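Fructose transport system repressor FruR (Pseudomonas putida, PDB 3O75) probably binds specific DNA sites as a LacI-family transcription regulator, and holds fructose 1-phosphate between the two lobes of its effector domain. Local coordinates at residues Ser108-Ala113 / Asn228-Gln233. Residues are numbered along the deposited sequence; the frame is centred on the assembly and turned at random.
Sequences SRQLAA and NAMAQQ. With F1X (1-O-phosphono-beta-D-fructofuranose), chain C.
In the helix-on-sheet layer of one lobe of a LacI-type, periplasmic-binding-protein-like effector domain, Leu-111 of helix 104-116 packs on Met-230 of strand 227-231. The short segments run nearly antiparallel, at 171°, with axes that approach to 9.1 Å. With CG anti to the backbone nitrogen (chi1 -165°), the end of Leu-111 comes nearer the strand than its first bond suggests, and CD1 lies 4.1 Å from Met-230 CG and 3.9 Å from Asn-228 O. Met-230, bent at chi2 (-76°), lies across the extended Gln-110 chain at about a right angle. Its methyl CE meets the flank of that glutamine, 3.6 Å from Gln-110 CB, with CD and OE1 equally close. Phe-265 of strand 257-266 touches Gln-110, Leu-111 and Met-230 alike. Near the C-terminal end of the helix, Asn-228 ND2 hydrogen-bonds Ser-114 OG, while Asn-228 OD1 accepts from Ile-269 N. Beyond the strand, Gln-232 NE2 donates to O2P of the bound fructose 1-phosphate (2.9 Å), which Arg-90, Arg-138 and Arg-263 also hydrogen-bond. No hydrogen bond joins the two segments, so they meet by van der Waals packing, mostly of apolar carbons, with methyls also resting against a backbone carbonyl and an amide.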
loop_
_atom_site.group_PDB
_atom_site.type_symbol
_atom_site.label_atom_id
_atom_site.label_comp_id
_atom_site.label_asym_id
_atom_site.label_seq_id
_atom_site.Cartn_x
_atom_site.Cartn_y
_atom_site.Cartn_z
ATOM N N SER A 108 -22.764 3.418 -3.718
ATOM C CA SER A 108 -23.305 2.333 -2.913
ATOM C C SER A 108 -24.654 1.864 -3.466
ATOM O O SER A 108 -24.890 0.663 -3.630
ATOM C CB SER A 108 -23.453 2.771 -1.454
ATOM O OG SER A 108 -23.657 1.649 -0.608
ATOM N N ARG A 109 -25.534 2.818 -3.754
ATOM C CA ARG A 109 -26.853 2.504 -4.288
ATOM C C ARG A 109 -26.731 1.686 -5.565
ATOM O O ARG A 109 -27.333 0.621 -5.696
ATOM C CB ARG A 109 -27.638 3.787 -4.563
ATOM C CG ARG A 109 -28.955 3.550 -5.276
ATOM C CD ARG A 109 -29.751 4.833 -5.445
ATOM N NE ARG A 109 -29.063 5.810 -6.283
ATOM C CZ ARG A 109 -28.636 6.993 -5.850
ATOM N NH1 ARG A 109 -28.834 7.350 -4.586
ATOM N NH2 ARG A 109 -28.017 7.821 -6.680
ATOM N N GLN A 110 -25.933 2.183 -6.500
ATOM C CA GLN A 110 -25.739 1.494 -7.765
ATOM C C GLN A 110 -25.156 0.103 -7.529
ATOM O O GLN A 110 -25.506 -0.855 -8.220
ATOM C CB GLN A 110 -24.832 2.316 -8.680
ATOM C CG GLN A 110 -24.808 1.845 -10.121
ATOM C CD GLN A 110 -23.909 2.697 -10.997
ATOM O OE1 GLN A 110 -23.535 3.808 -10.626
ATOM N NE2 GLN A 110 -23.565 2.180 -12.171
ATOM N N LEU A 111 -24.284 -0.008 -6.532
ATOM C CA LEU A 111 -23.641 -1.278 -6.223
ATOM C C LEU A 111 -24.636 -2.303 -5.671
ATOM O O LEU A 111 -24.723 -3.423 -6.172
ATOM C CB LEU A 111 -22.482 -1.062 -5.244
ATOM C CG LEU A 111 -21.441 -2.166 -5.042
ATOM C CD1 LEU A 111 -20.818 -2.576 -6.370
ATOM C CD2 LEU A 111 -20.361 -1.712 -4.063
ATOM N N ALA A 112 -25.379 -1.932 -4.634
ATOM C CA ALA A 112 -26.358 -2.850 -4.055
ATOM C C ALA A 112 -27.425 -3.253 -5.072
ATOM O O ALA A 112 -27.853 -4.408 -5.114
ATOM C CB ALA A 112 -27.005 -2.240 -2.823
ATOM N N ALA A 113 -27.848 -2.296 -5.894
ATOM C CA ALA A 113 -28.883 -2.555 -6.892
ATOM C C ALA A 113 -28.446 -3.632 -7.883
ATOM O O ALA A 113 -29.253 -4.455 -8.310
ATOM C CB ALA A 113 -29.270 -1.258 -7.629
ATOM N N ASN A 228 -18.417 -7.408 -8.374
ATOM C CA ASN A 228 -18.693 -6.041 -8.801
ATOM C C ASN A 228 -17.975 -5.043 -7.902
ATOM O O ASN A 228 -17.991 -5.183 -6.684
ATOM C CB ASN A 228 -20.196 -5.766 -8.810
ATOM C CG ASN A 228 -20.897 -6.424 -9.981
ATOM O OD1 ASN A 228 -20.276 -7.149 -10.761
ATOM N ND2 ASN A 228 -22.197 -6.172 -10.116
ATOM N N ALA A 229 -17.354 -4.035 -8.501
ATOM C CA ALA A 229 -16.496 -3.133 -7.748
ATOM C C ALA A 229 -16.700 -1.674 -8.132
ATOM O O ALA A 229 -16.889 -1.350 -9.306
ATOM C CB ALA A 229 -15.037 -3.530 -7.938
ATOM N N MET A 230 -16.662 -0.802 -7.126
ATOM C CA MET A 230 -16.691 0.634 -7.343
ATOM C C MET A 230 -15.332 1.214 -6.966
ATOM O O MET A 230 -15.063 1.479 -5.792
ATOM C CB MET A 230 -17.786 1.284 -6.499
ATOM C CG MET A 230 -19.189 1.092 -7.030
ATOM S SD MET A 230 -19.569 2.156 -8.445
ATOM C CE MET A 230 -21.305 1.761 -8.673
ATOM N N ALA A 231 -14.473 1.394 -7.964
ATOM C CA ALA A 231 -13.118 1.871 -7.730
ATOM C C ALA A 231 -13.043 3.395 -7.734
ATOM O O ALA A 231 -13.685 4.049 -8.549
ATOM C CB ALA A 231 -12.174 1.287 -8.766
ATOM N N GLN A 232 -12.255 3.956 -6.823
ATOM C CA GLN A 232 -12.016 5.393 -6.807
ATOM C C GLN A 232 -11.223 5.791 -8.036
ATOM O O GLN A 232 -10.471 4.990 -8.585
ATOM C CB GLN A 232 -11.192 5.796 -5.585
ATOM C CG GLN A 232 -11.865 5.646 -4.240
ATOM C CD GLN A 232 -10.986 6.173 -3.118
ATOM O OE1 GLN A 232 -10.541 7.321 -3.153
ATOM N NE2 GLN A 232 -10.726 5.333 -2.124
ATOM N N GLN A 233 -11.375 7.041 -8.452
ATOM C CA GLN A 233 -10.462 7.627 -9.422
ATOM C C GLN A 233 -9.344 8.326 -8.650
ATOM O O GLN A 233 -9.327 9.551 -8.533
ATOM C CB GLN A 233 -11.200 8.604 -10.339
ATOM C CG GLN A 233 -12.388 7.976 -11.064
ATOM C CD GLN A 233 -12.928 8.847 -12.182
ATOM O OE1 GLN A 233 -12.187 9.259 -13.074
ATOM N NE2 GLN A 233 -14.226 9.124 -12.144
HETATM C C1 F1X C . -10.879 3.517 0.616
HETATM O O1 F1X C . -10.865 2.146 0.247
HETATM P P1 F1X C . -11.627 1.694 -1.094
HETATM C C2 F1X C . -11.871 3.710 1.749
HETATM O O2 F1X C . -13.051 2.934 1.503
HETATM C C3 F1X C . -12.237 5.181 1.889
HETATM O O3 F1X C . -13.245 5.573 0.959
HETATM C C4 F1X C . -12.696 5.233 3.325
HETATM O O4 F1X C . -12.725 6.553 3.876
HETATM C C5 F1X C . -11.587 4.395 3.930
HETATM O O5 F1X C . -11.327 3.326 3.012
HETATM C C6 F1X C . -11.965 3.924 5.313
HETATM O O6 F1X C . -11.501 4.955 6.175
HETATM O O1P F1X C . -13.057 2.115 -0.876
HETATM O O2P F1X C . -10.927 2.450 -2.191
HETATM O O3P F1X C . -11.435 0.198 -1.127
#